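Local coordinates for protein helix-turn-helix transcriptional regulator (Pseudomonas aeruginosa, PDB 5XHX) that probably acts as a DNA-binding transcription regulator of the LuxR family, this chain being its N-terminal ligand-binding-type domain without the helix-turn-helix part, at residues 73-76 against 77-81; 108-111 against 112-115; 114-117 against 118-122; 171-174 against 175-179. All coordinates share one frame; numbering follows the deposited sequence.

Contact 1. Residues 73-76 against 77-81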
loop_
_atom_site.group_PDB
_atom_site.type_symbol
_atom_site.label_atom_id
_atom_site.label_comp_id
_atom_site.label_asym_id
_atom_site.label_seq_id
_atom_site.Cartn_x
_atom_site.Cartn_y
_atom_site.Cartn_z
ATOM N N LEU A 73 -19.444 -27.779 0.490
ATOM C CA LEU A 73 -19.068 -27.291 1.811
ATOM C C LEU A 73 -19.002 -25.771 1.867
ATOM O O LEU A 73 -19.273 -25.189 2.919
ATOM C CB LEU A 73 -17.720 -27.869 2.231
ATOM C CG LEU A 73 -17.759 -29.069 3.159
ATOM C CD1 LEU A 73 -16.337 -29.519 3.490
ATOM C CD2 LEU A 73 -18.524 -28.679 4.412
ATOM N N ILE A 74 -18.629 -25.116 0.766
ATOM C CA ILE A 74 -18.580 -23.655 0.761
ATOM C C ILE A 74 -19.986 -23.083 0.896
ATOM O O ILE A 74 -20.233 -22.176 1.698
ATOM C CB ILE A 74 -17.893 -23.136 -0.512
ATOM C CG1 ILE A 74 -16.458 -23.670 -0.616
ATOM C CG2 ILE A 74 -17.923 -21.616 -0.534
ATOM C CD1 ILE A 74 -15.517 -23.150 0.453
ATOM N N SER A 75 -20.927 -23.613 0.109
ATOM C CA SER A 75 -22.320 -23.185 0.214
ATOM C C SER A 75 -22.876 -23.449 1.608
ATOM O O SER A 75 -23.581 -22.601 2.170
ATOM C CB SER A 75 -23.157 -23.893 -0.853
ATOM O OG SER A 75 -24.526 -23.614 -0.675
ATOM N N ARG A 76 -22.546 -24.609 2.199
ATOM C CA ARG A 76 -23.002 -24.895 3.556
ATOM C C ARG A 76 -22.445 -23.888 4.551
ATOM O O ARG A 76 -23.147 -23.460 5.480
ATOM C CB ARG A 76 -22.603 -26.308 3.983
ATOM C CG ARG A 76 -23.324 -27.438 3.244
ATOM C CD ARG A 76 -23.375 -28.672 4.135
ATOM N NE ARG A 76 -24.295 -28.457 5.244
ATOM C CZ ARG A 76 -24.249 -29.094 6.407
ATOM N NH1 ARG A 76 -23.305 -30.005 6.644
ATOM N NH2 ARG A 76 -25.149 -28.808 7.340
ATOM N N TYR A 77 -21.166 -23.542 4.410
ATOM C CA TYR A 77 -20.597 -22.513 5.269
ATOM C C TYR A 77 -21.395 -21.224 5.142
ATOM O O TYR A 77 -21.870 -20.669 6.138
ATOM C CB TYR A 77 -19.115 -22.284 4.914
ATOM C CG TYR A 77 -18.460 -21.276 5.823
ATOM C CD1 TYR A 77 -17.987 -21.645 7.069
ATOM C CD2 TYR A 77 -18.336 -19.960 5.444
ATOM C CE1 TYR A 77 -17.396 -20.733 7.912
ATOM C CE2 TYR A 77 -17.743 -19.024 6.289
ATOM C CZ TYR A 77 -17.279 -19.414 7.514
ATOM O OH TYR A 77 -16.704 -18.495 8.363
ATOM N N ILE A 78 -21.590 -20.763 3.909
ATOM C CA ILE A 78 -22.234 -19.474 3.673
ATOM C C ILE A 78 -23.678 -19.460 4.180
ATOM O O ILE A 78 -24.146 -18.447 4.722
ATOM C CB ILE A 78 -22.139 -19.124 2.181
ATOM C CG1 ILE A 78 -20.674 -18.829 1.814
ATOM C CG2 ILE A 78 -23.032 -17.946 1.824
ATOM C CD1 ILE A 78 -20.473 -18.547 0.331
ATOM N N THR A 79 -24.410 -20.573 4.027
ATOM C CA THR A 79 -25.837 -20.556 4.372
ATOM C C THR A 79 -26.109 -20.994 5.803
ATOM O O THR A 79 -27.280 -21.115 6.185
ATOM C CB THR A 79 -26.659 -21.441 3.417
ATOM O OG1 THR A 79 -26.237 -22.805 3.557
ATOM C CG2 THR A 79 -26.481 -20.996 1.988
ATOM N N GLY A 80 -25.082 -21.217 6.621
ATOM C CA GLY A 80 -25.386 -21.524 8.005
ATOM C C GLY A 80 -24.262 -21.984 8.901
ATOM O O GLY A 80 -24.224 -21.614 10.075
ATOM N N LEU A 81 -23.348 -22.807 8.386
ATOM C CA LEU A 81 -22.287 -23.327 9.245
ATOM C C LEU A 81 -21.375 -22.220 9.780
ATOM O O LEU A 81 -20.785 -22.380 10.849
ATOM C CB LEU A 81 -21.447 -24.364 8.495
ATOM C CG LEU A 81 -22.052 -25.754 8.332
ATOM C CD1 LEU A 81 -21.098 -26.624 7.510
ATOM C CD2 LEU A 81 -22.315 -26.376 9.701
HETATM O O HOH W 1 -26.605 -24.370 1.074
#
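The contact between Leu73-Arg76 and Tyr77-Leu81 is a local one, between successive turns of helix 72-81 and taking in nearly all of it; the helix's inner side packs on the sheet and on helix 114-123. The backbone carries it: Tyr77 N donates to Leu73 O at 2.9 Å and Ile78 N to Ile74 O at 3.0 Å, both four residues apart. Ser75 O takes Thr79 N at 2.9 Å. A water joins the two hydroxyls on this exposed side, 2.8 Å from Ser75 OG and 3.0 Å from Thr79 OG1. At Arg76 the spacing changes. Its O accepts from Leu81 N at 3.0 Å, with an N-H...O angle of 170°, so the helix closes in a five-residue, pi-type turn across Gly80, whose phi of 171° suits a residue without a side chain. Leu81 CD1 comes 3.8 Å from Arg76 CB and also lies over one guanidinium face, toward its rim; a bend at chi3 (71°) folds the arginine chain, and its NH1 makes a salt bridge with Glu114, of doubtful exact geometry. On the sheet side, Ile74 CG2 meets Ile78 CD1 at 4.1 Å, and these two isoleucines rest on Phe60 and Ile57 of strand 56-60.

Contact 2. Residues 108-111 against 112-115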
loop_
_atom_site.group_PDB
_atom_site.type_symbol
_atom_site.label_atom_id
_atom_site.label_comp_id
_atom_site.label_asym_id
_atom_site.label_seq_id
_atom_site.Cartn_x
_atom_site.Cartn_y
_atom_site.Cartn_z
ATOM N N GLU A 108 -16.152 -24.280 24.679
ATOM C CA GLU A 108 -15.711 -25.621 25.056
ATOM C C GLU A 108 -16.317 -26.700 24.165
ATOM O O GLU A 108 -15.648 -27.701 23.875
ATOM C CB GLU A 108 -16.033 -25.886 26.527
ATOM C CG GLU A 108 -15.057 -25.228 27.493
ATOM C CD GLU A 108 -13.819 -26.078 27.750
ATOM O OE1 GLU A 108 -13.119 -25.840 28.762
ATOM O OE2 GLU A 108 -13.555 -27.009 26.945
ATOM N N ASP A 109 -17.551 -26.501 23.692
ATOM C CA ASP A 109 -18.197 -27.424 22.767
ATOM C C ASP A 109 -17.846 -27.148 21.303
ATOM O O ASP A 109 -18.587 -27.575 20.407
ATOM C CB ASP A 109 -19.718 -27.387 22.956
ATOM C CG ASP A 109 -20.340 -26.079 22.489
ATOM O OD1 ASP A 109 -21.571 -26.055 22.266
ATOM O OD2 ASP A 109 -19.608 -25.078 22.336
ATOM N N PHE A 110 -16.745 -26.432 21.045
ATOM C CA PHE A 110 -16.327 -26.180 19.667
ATOM C C PHE A 110 -16.127 -27.488 18.913
ATOM O O PHE A 110 -16.633 -27.662 17.799
ATOM C CB PHE A 110 -15.044 -25.338 19.646
ATOM C CG PHE A 110 -14.403 -25.230 18.277
ATOM C CD1 PHE A 110 -15.108 -24.704 17.199
ATOM C CD2 PHE A 110 -13.097 -25.649 18.073
ATOM C CE1 PHE A 110 -14.519 -24.602 15.938
ATOM C CE2 PHE A 110 -12.501 -25.547 16.825
ATOM C CZ PHE A 110 -13.216 -25.027 15.751
ATOM N N GLU A 111 -15.417 -28.438 19.525
ATOM C CA GLU A 111 -15.073 -29.681 18.849
ATOM C C GLU A 111 -16.280 -30.584 18.612
ATOM O O GLU A 111 -16.154 -31.587 17.903
ATOM C CB GLU A 111 -14.012 -30.416 19.661
ATOM C CG GLU A 111 -12.841 -29.533 20.050
ATOM C CD GLU A 111 -11.503 -30.108 19.628
ATOM O OE1 GLU A 111 -11.475 -31.236 19.087
ATOM O OE2 GLU A 111 -10.476 -29.424 19.835
ATOM N N THR A 112 -17.442 -30.257 19.167
ATOM C CA THR A 112 -18.637 -31.057 18.947
ATOM C C THR A 112 -19.546 -30.483 17.868
ATOM O O THR A 112 -20.585 -31.077 17.575
ATOM C CB THR A 112 -19.417 -31.214 20.257
ATOM O OG1 THR A 112 -20.141 -30.007 20.538
ATOM C CG2 THR A 112 -18.458 -31.512 21.407
ATOM N N THR A 113 -19.187 -29.351 17.267
ATOM C CA THR A 113 -20.043 -28.732 16.262
ATOM C C THR A 113 -19.874 -29.430 14.918
ATOM O O THR A 113 -18.829 -30.017 14.624
ATOM C CB THR A 113 -19.726 -27.239 16.105
ATOM O OG1 THR A 113 -18.400 -27.084 15.582
ATOM C CG2 THR A 113 -19.834 -26.511 17.447
ATOM N N GLU A 114 -20.924 -29.369 14.099
ATOM C CA GLU A 114 -20.792 -29.850 12.728
ATOM C C GLU A 114 -19.707 -29.079 11.984
ATOM O O GLU A 114 -18.931 -29.666 11.217
ATOM C CB GLU A 114 -22.122 -29.742 11.992
ATOM C CG GLU A 114 -22.091 -30.328 10.589
ATOM C CD GLU A 114 -23.462 -30.323 9.941
ATOM O OE1 GLU A 114 -24.391 -29.755 10.549
ATOM O OE2 GLU A 114 -23.616 -30.892 8.838
ATOM N N TYR A 115 -19.638 -27.760 12.203
ATOM C CA TYR A 115 -18.613 -26.934 11.565
ATOM C C TYR A 115 -17.213 -27.522 11.777
ATOM O O TYR A 115 -16.420 -27.641 10.836
ATOM C CB TYR A 115 -18.705 -25.490 12.097
ATOM C CG TYR A 115 -17.548 -24.638 11.642
ATOM C CD1 TYR A 115 -17.530 -24.116 10.358
ATOM C CD2 TYR A 115 -16.451 -24.402 12.473
ATOM C CE1 TYR A 115 -16.471 -23.372 9.906
ATOM C CE2 TYR A 115 -15.365 -23.634 12.026
ATOM C CZ TYR A 115 -15.405 -23.120 10.729
ATOM O OH TYR A 115 -14.382 -22.379 10.202
#
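Asp109 and Thr112 meet where the chain turns in toward helix 114-123. Asp109 O is held twice by one residue: Thr112 OG1 donates to it at 2.9 Å and Thr112 N at 3.2 Å. Both donors come from the same face of the carbonyl plane, the amide much farther above it (67° out) than the hydroxyl. The grip depends on chi1 of Thr112 (77°), which sets OG1 between its own N and carbonyl carbon. The methyl of the next residue, Thr113 CG2, also lies 3.4 Å from Asp109 O.

Phe110 O is also held twice by one residue, but with a different geometry. It receives Thr113 N at 3.1 Å from above the plane and Thr113 OG1 at 2.9 Å in the carbonyl plane. The same OG1 accepts from Tyr116 N, which makes Thr113 the N-cap of the helix and links the carbonyl of the preceding turn to the helix's first turn. The Phe110 side chain starts out away from the turn, but its ring comes back, with CE1 4.0 Å from Tyr115 CD2, edge against edge.

Glu111 continues the short 3-10 turn that begins at Phe110 and runs on into Thr112. The turn follows helix 102-105 and leads into helix 114-123; Phe110 and Tyr115 both pack on Pro86 of helix 86-92, while the Phe110 ring makes edge-to-face contacts with Tyr116 and Phe120.

Contact 3. Residues 114-117 against 118-122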
loop_
_atom_site.group_PDB
_atom_site.type_symbol
_atom_site.label_atom_id
_atom_site.label_comp_id
_atom_site.label_asym_id
_atom_site.label_seq_id
_atom_site.Cartn_x
_atom_site.Cartn_y
_atom_site.Cartn_z
ATOM N N GLU A 114 -20.924 -29.369 14.099
ATOM C CA GLU A 114 -20.792 -29.850 12.728
ATOM C C GLU A 114 -19.707 -29.079 11.984
ATOM O O GLU A 114 -18.931 -29.666 11.217
ATOM C CB GLU A 114 -22.122 -29.742 11.992
ATOM C CG GLU A 114 -22.091 -30.328 10.589
ATOM C CD GLU A 114 -23.462 -30.323 9.941
ATOM O OE1 GLU A 114 -24.391 -29.755 10.549
ATOM O OE2 GLU A 114 -23.616 -30.892 8.838
ATOM N N TYR A 115 -19.638 -27.760 12.203
ATOM C CA TYR A 115 -18.613 -26.934 11.565
ATOM C C TYR A 115 -17.213 -27.522 11.777
ATOM O O TYR A 115 -16.420 -27.641 10.836
ATOM C CB TYR A 115 -18.705 -25.490 12.097
ATOM C CG TYR A 115 -17.548 -24.638 11.642
ATOM C CD1 TYR A 115 -17.530 -24.116 10.358
ATOM C CD2 TYR A 115 -16.451 -24.402 12.473
ATOM C CE1 TYR A 115 -16.471 -23.372 9.906
ATOM C CE2 TYR A 115 -15.365 -23.634 12.026
ATOM C CZ TYR A 115 -15.405 -23.120 10.729
ATOM O OH TYR A 115 -14.382 -22.379 10.202
ATOM N N TYR A 116 -16.907 -27.934 13.005
ATOM C CA TYR A 116 -15.585 -28.481 13.306
ATOM C C TYR A 116 -15.279 -29.726 12.472
ATOM O O TYR A 116 -14.171 -29.877 11.938
ATOM C CB TYR A 116 -15.501 -28.809 14.798
ATOM C CG TYR A 116 -14.177 -29.390 15.260
ATOM C CD1 TYR A 116 -13.082 -28.572 15.478
ATOM C CD2 TYR A 116 -14.034 -30.756 15.502
ATOM C CE1 TYR A 116 -11.867 -29.089 15.914
ATOM C CE2 TYR A 116 -12.822 -31.285 15.940
ATOM C CZ TYR A 116 -11.744 -30.445 16.143
ATOM O OH TYR A 116 -10.538 -30.948 16.574
ATOM N N ASN A 117 -16.249 -30.629 12.346
ATOM C CA ASN A 117 -15.992 -31.925 11.730
ATOM C C ASN A 117 -16.148 -31.917 10.224
ATOM O O ASN A 117 -15.728 -32.874 9.564
ATOM C CB ASN A 117 -16.922 -32.978 12.325
ATOM C CG ASN A 117 -16.600 -33.256 13.758
ATOM O OD1 ASN A 117 -15.643 -33.974 14.056
ATOM N ND2 ASN A 117 -17.375 -32.672 14.667
ATOM N N THR A 118 -16.719 -30.861 9.665
ATOM C CA THR A 118 -16.918 -30.820 8.227
ATOM C C THR A 118 -16.024 -29.746 7.611
ATOM O O THR A 118 -14.965 -30.057 7.052
ATOM C CB THR A 118 -18.405 -30.603 7.922
ATOM O OG1 THR A 118 -18.852 -29.382 8.525
ATOM C CG2 THR A 118 -19.229 -31.759 8.511
ATOM N N TYR A 119 -16.412 -28.479 7.759
ATOM C CA TYR A 119 -15.701 -27.400 7.080
ATOM C C TYR A 119 -14.297 -27.203 7.660
ATOM O O TYR A 119 -13.310 -27.178 6.916
ATOM C CB TYR A 119 -16.528 -26.113 7.171
ATOM C CG TYR A 119 -15.918 -24.952 6.438
ATOM C CD1 TYR A 119 -16.350 -24.599 5.161
ATOM C CD2 TYR A 119 -14.890 -24.219 7.015
ATOM C CE1 TYR A 119 -15.772 -23.525 4.487
ATOM C CE2 TYR A 119 -14.300 -23.166 6.352
ATOM C CZ TYR A 119 -14.742 -22.820 5.089
ATOM O OH TYR A 119 -14.141 -21.755 4.441
ATOM N N PHE A 120 -14.196 -27.065 8.988
ATOM C CA PHE A 120 -12.915 -26.788 9.643
ATOM C C PHE A 120 -11.879 -27.861 9.330
ATOM O O PHE A 120 -10.762 -27.558 8.880
ATOM C CB PHE A 120 -13.113 -26.691 11.156
ATOM C CG PHE A 120 -11.878 -26.246 11.901
ATOM C CD1 PHE A 120 -10.976 -27.175 12.402
ATOM C CD2 PHE A 120 -11.629 -24.894 12.104
ATOM C CE1 PHE A 120 -9.844 -26.764 13.082
ATOM C CE2 PHE A 120 -10.497 -24.472 12.784
ATOM C CZ PHE A 120 -9.603 -25.405 13.275
ATOM N N ALA A 121 -12.225 -29.126 9.596
ATOM C CA ALA A 121 -11.294 -30.223 9.363
ATOM C C ALA A 121 -10.771 -30.219 7.935
ATOM O O ALA A 121 -9.598 -30.537 7.704
ATOM C CB ALA A 121 -11.968 -31.560 9.686
ATOM N N HIS A 122 -11.594 -29.812 6.973
ATOM C CA HIS A 122 -11.124 -29.811 5.595
ATOM C C HIS A 122 -10.339 -28.548 5.237
ATOM O O HIS A 122 -9.238 -28.638 4.682
ATOM C CB HIS A 122 -12.304 -29.982 4.636
ATOM C CG HIS A 122 -11.891 -30.087 3.202
ATOM N ND1 HIS A 122 -11.703 -28.983 2.397
ATOM C CD2 HIS A 122 -11.599 -31.165 2.436
ATOM C CE1 HIS A 122 -11.330 -29.376 1.193
ATOM N NE2 HIS A 122 -11.265 -30.696 1.189
#
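Glu114 O is gripped by both the hydroxyl and the amide of Thr118. OG1 of Thr118 donates to it at 2.7 Å from above the carbonyl plane, whereas Thr118 N, 3.0 Å from the same Glu114 O, approaches almost in line with the C=O bond. Chi1 of Thr118 (59°) turns OG1 back toward the preceding turn, and its methyl CG2 is left 3.8 Å from Glu114 CG.

From Thr118 to Phe120 the helix widens. Phe120 N bonds to Tyr115 O at 2.9 Å with an N-H...O angle of 168°, and Ala121 N to Tyr116 O at 3.1 Å; both span five residues, the spacing of a pi-type turn.

Two aromatic pairs are four residues apart. Tyr115 and Tyr119 have planes inclined by only 18°, yet their centroids are 5.5 Å apart, so the rings are slid past one another and touch mainly through Tyr115 CE1 and Tyr119 CD2 (3.4 Å). Tyr116 and Phe120 repeat this arrangement, meeting at their CD1 atoms, 4.0 Å apart. Tyr115 also touches Phe120, five residues on: its CE2 meets Phe120 CB, and one face of its ring lies over the backbone N of Phe120.

Tyr116 and Phe120 belong to the side of helix 114-123 that meets Phe110 in the turn before it. Tyr119 instead stacks with Tyr77 of helix 72-81 and with Tyr123, while Thr118 packs on Leu73 and Leu81 of helix 72-81.

Contact 4. Residues 171-174 against 175-179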
loop_
_atom_site.group_PDB
_atom_site.type_symbol
_atom_site.label_atom_id
_atom_site.label_comp_id
_atom_site.label_asym_id
_atom_site.label_seq_id
_atom_site.Cartn_x
_atom_site.Cartn_y
_atom_site.Cartn_z
ATOM N N LYS A 171 -7.843 -2.703 4.549
ATOM C CA LYS A 171 -8.855 -1.655 4.450
ATOM C C LYS A 171 -8.818 -0.990 3.076
ATOM O O LYS A 171 -9.866 -0.756 2.460
ATOM C CB LYS A 171 -8.637 -0.626 5.569
ATOM C CG LYS A 171 -9.662 0.510 5.620
ATOM C CD LYS A 171 -11.097 -0.010 5.666
ATOM C CE LYS A 171 -12.065 1.031 6.230
ATOM N NZ LYS A 171 -12.071 1.032 7.733
ATOM N N LYS A 172 -7.615 -0.727 2.553
ATOM C CA LYS A 172 -7.519 -0.088 1.245
ATOM C C LYS A 172 -7.958 -1.029 0.131
ATOM O O LYS A 172 -8.526 -0.579 -0.871
ATOM C CB LYS A 172 -6.089 0.415 1.010
ATOM C CG LYS A 172 -5.720 1.605 1.895
ATOM C CD LYS A 172 -6.704 2.750 1.674
ATOM C CE LYS A 172 -6.396 3.947 2.560
ATOM N NZ LYS A 172 -7.028 3.859 3.907
ATOM N N ARG A 173 -7.754 -2.335 0.304
ATOM C CA ARG A 173 -8.181 -3.271 -0.735
ATOM C C ARG A 173 -9.686 -3.203 -1.004
ATOM O O ARG A 173 -10.110 -3.508 -2.123
ATOM C CB ARG A 173 -7.735 -4.692 -0.361
ATOM C CG ARG A 173 -8.362 -5.823 -1.170
ATOM C CD ARG A 173 -8.046 -5.770 -2.668
ATOM N NE ARG A 173 -8.652 -6.901 -3.369
ATOM C CZ ARG A 173 -8.341 -7.291 -4.606
ATOM N NH1 ARG A 173 -7.426 -6.639 -5.308
ATOM N NH2 ARG A 173 -8.946 -8.348 -5.144
ATOM N N ILE A 174 -10.493 -2.750 -0.038
ATOM C CA ILE A 174 -11.949 -2.689 -0.224
ATOM C C ILE A 174 -12.333 -1.845 -1.437
ATOM O O ILE A 174 -13.315 -2.147 -2.131
ATOM C CB ILE A 174 -12.632 -2.146 1.045
ATOM C CG1 ILE A 174 -12.587 -3.185 2.153
ATOM C CG2 ILE A 174 -14.081 -1.748 0.757
ATOM C CD1 ILE A 174 -12.968 -4.552 1.682
ATOM N N HIS A 175 -11.582 -0.795 -1.711
ATOM C CA HIS A 175 -11.823 0.040 -2.862
ATOM C C HIS A 175 -11.737 -0.674 -4.169
ATOM O O HIS A 175 -12.317 -0.245 -5.119
ATOM C CB HIS A 175 -10.877 1.210 -2.867
ATOM C CG HIS A 175 -11.065 2.094 -1.699
ATOM N ND1 HIS A 175 -12.119 2.963 -1.600
ATOM C CD2 HIS A 175 -10.373 2.207 -0.553
ATOM C CE1 HIS A 175 -12.059 3.587 -0.448
ATOM N NE2 HIS A 175 -11.015 3.139 0.214
ATOM N N PHE A 176 -11.017 -1.764 -4.208
ATOM C CA PHE A 176 -10.889 -2.501 -5.425
ATOM C C PHE A 176 -11.676 -3.784 -5.404
ATOM O O PHE A 176 -11.493 -4.607 -6.248
ATOM C CB PHE A 176 -9.434 -2.768 -5.721
ATOM C CG PHE A 176 -8.586 -1.543 -5.697
ATOM C CD1 PHE A 176 -8.560 -0.696 -6.769
ATOM C CD2 PHE A 176 -7.841 -1.231 -4.610
ATOM C CE1 PHE A 176 -7.822 0.410 -6.747
ATOM C CE2 PHE A 176 -7.088 -0.115 -4.592
ATOM C CZ PHE A 176 -7.079 0.711 -5.663
ATOM N N GLU A 177 -12.559 -3.944 -4.434
ATOM C CA GLU A 177 -13.467 -5.076 -4.431
ATOM C C GLU A 177 -14.827 -4.668 -4.962
ATOM O O GLU A 177 -15.460 -3.742 -4.515
ATOM C CB GLU A 177 -13.589 -5.749 -3.064
ATOM C CG GLU A 177 -12.309 -6.201 -2.483
ATOM C CD GLU A 177 -12.018 -7.637 -2.724
ATOM O OE1 GLU A 177 -12.801 -8.287 -3.372
ATOM O OE2 GLU A 177 -10.994 -8.098 -2.270
ATOM N N ASP A 178 -15.249 -5.400 -5.950
ATOM C CA ASP A 178 -16.344 -5.040 -6.794
ATOM C C ASP A 178 -17.612 -5.576 -6.209
ATOM O O ASP A 178 -18.662 -4.984 -6.345
ATOM C CB ASP A 178 -16.080 -5.757 -8.076
ATOM C CG ASP A 178 -15.221 -6.970 -7.842
ATOM O OD1 ASP A 178 -14.091 -6.819 -7.334
ATOM O OD2 ASP A 178 -15.701 -8.080 -8.120
ATOM N N ALA A 179 -17.498 -6.704 -5.537
ATOM C CA ALA A 179 -18.631 -7.290 -4.853
ATOM C C ALA A 179 -19.046 -6.409 -3.703
ATOM O O ALA A 179 -20.126 -6.560 -3.164
ATOM C CB ALA A 179 -18.286 -8.666 -4.363
HETATM O O HOH W 2 -9.946 3.440 3.462
HETATM O O HOH W 3 -10.940 -10.417 -4.273
#
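Arg173 and Glu177 form a salt bridge near the end of helix 153-173. Arg173 NE donates to Glu177 OE2 at 2.9 Å, with an N-H...O angle of 164°. The oxygen lies at the guanidinium edge, close to its plane, but the carboxylate stands almost upright to it (84° between planes), and OE2 is met from above its own plane; the pair is one-pronged. A bend at chi2 (62°) brings the Arg173 chain round to this position. A water 3.0 Å from Arg173 NH2 accepts from that nitrogen and also lies 3.0 Å from Glu177 OE1, to which it may donate, spanning the two groups. Arg173 NH1 bonds to the carbonyls of Leu23 and Arg25, and Glu177 OE2 also accepts from Trp29 NE1.

His175 has the largest share of the contact. The backbone from Lys172 on is joined by bonds of three-residue spacing: His175 N to Lys172 O (3.2 Å), Phe176 N to Arg173 O (2.9 Å) and Glu177 N to Ile174 O (3.0 Å). CD2 of His175 lies 3.4 Å from Lys172 O, near the plane of the imidazole. Its ring packs edge-to-face with Phe176 of the second subunit, and Lys172 NZ bonds to Glu21 O of that subunit.

With Arg173 and the Trp29 indole N-H both directed at its carboxylate, buried Glu177 probably stays ionised; the pair joins the start of the loop to helix 28-36, beside a subunit interface lined by His175 and Phe176.

How the contacts relate
Contacts 1, 2 and 3 form one cluster, whereas contact 4 stands apart. Centres of contacts 2 and 3 are about 9 Å apart, those of 1 and 3 about 11 Å. Contacts 2 and 3 share Glu114 and Tyr115 at the start of helix 114-123, and contact 1, earlier in the chain on helix 72-81, meets that helix where Tyr77 packs against Tyr115. Contact 4, last in sequence, has its centre about 29 Å from that of contact 3, across the chain's centre. The arrangement fits the alpha-beta-alpha sandwich of LuxR-type ligand-binding domains: the helix cluster and the subunit-contacting end of helix 153-173 occupy separate regions around the five-stranded antiparallel sheet.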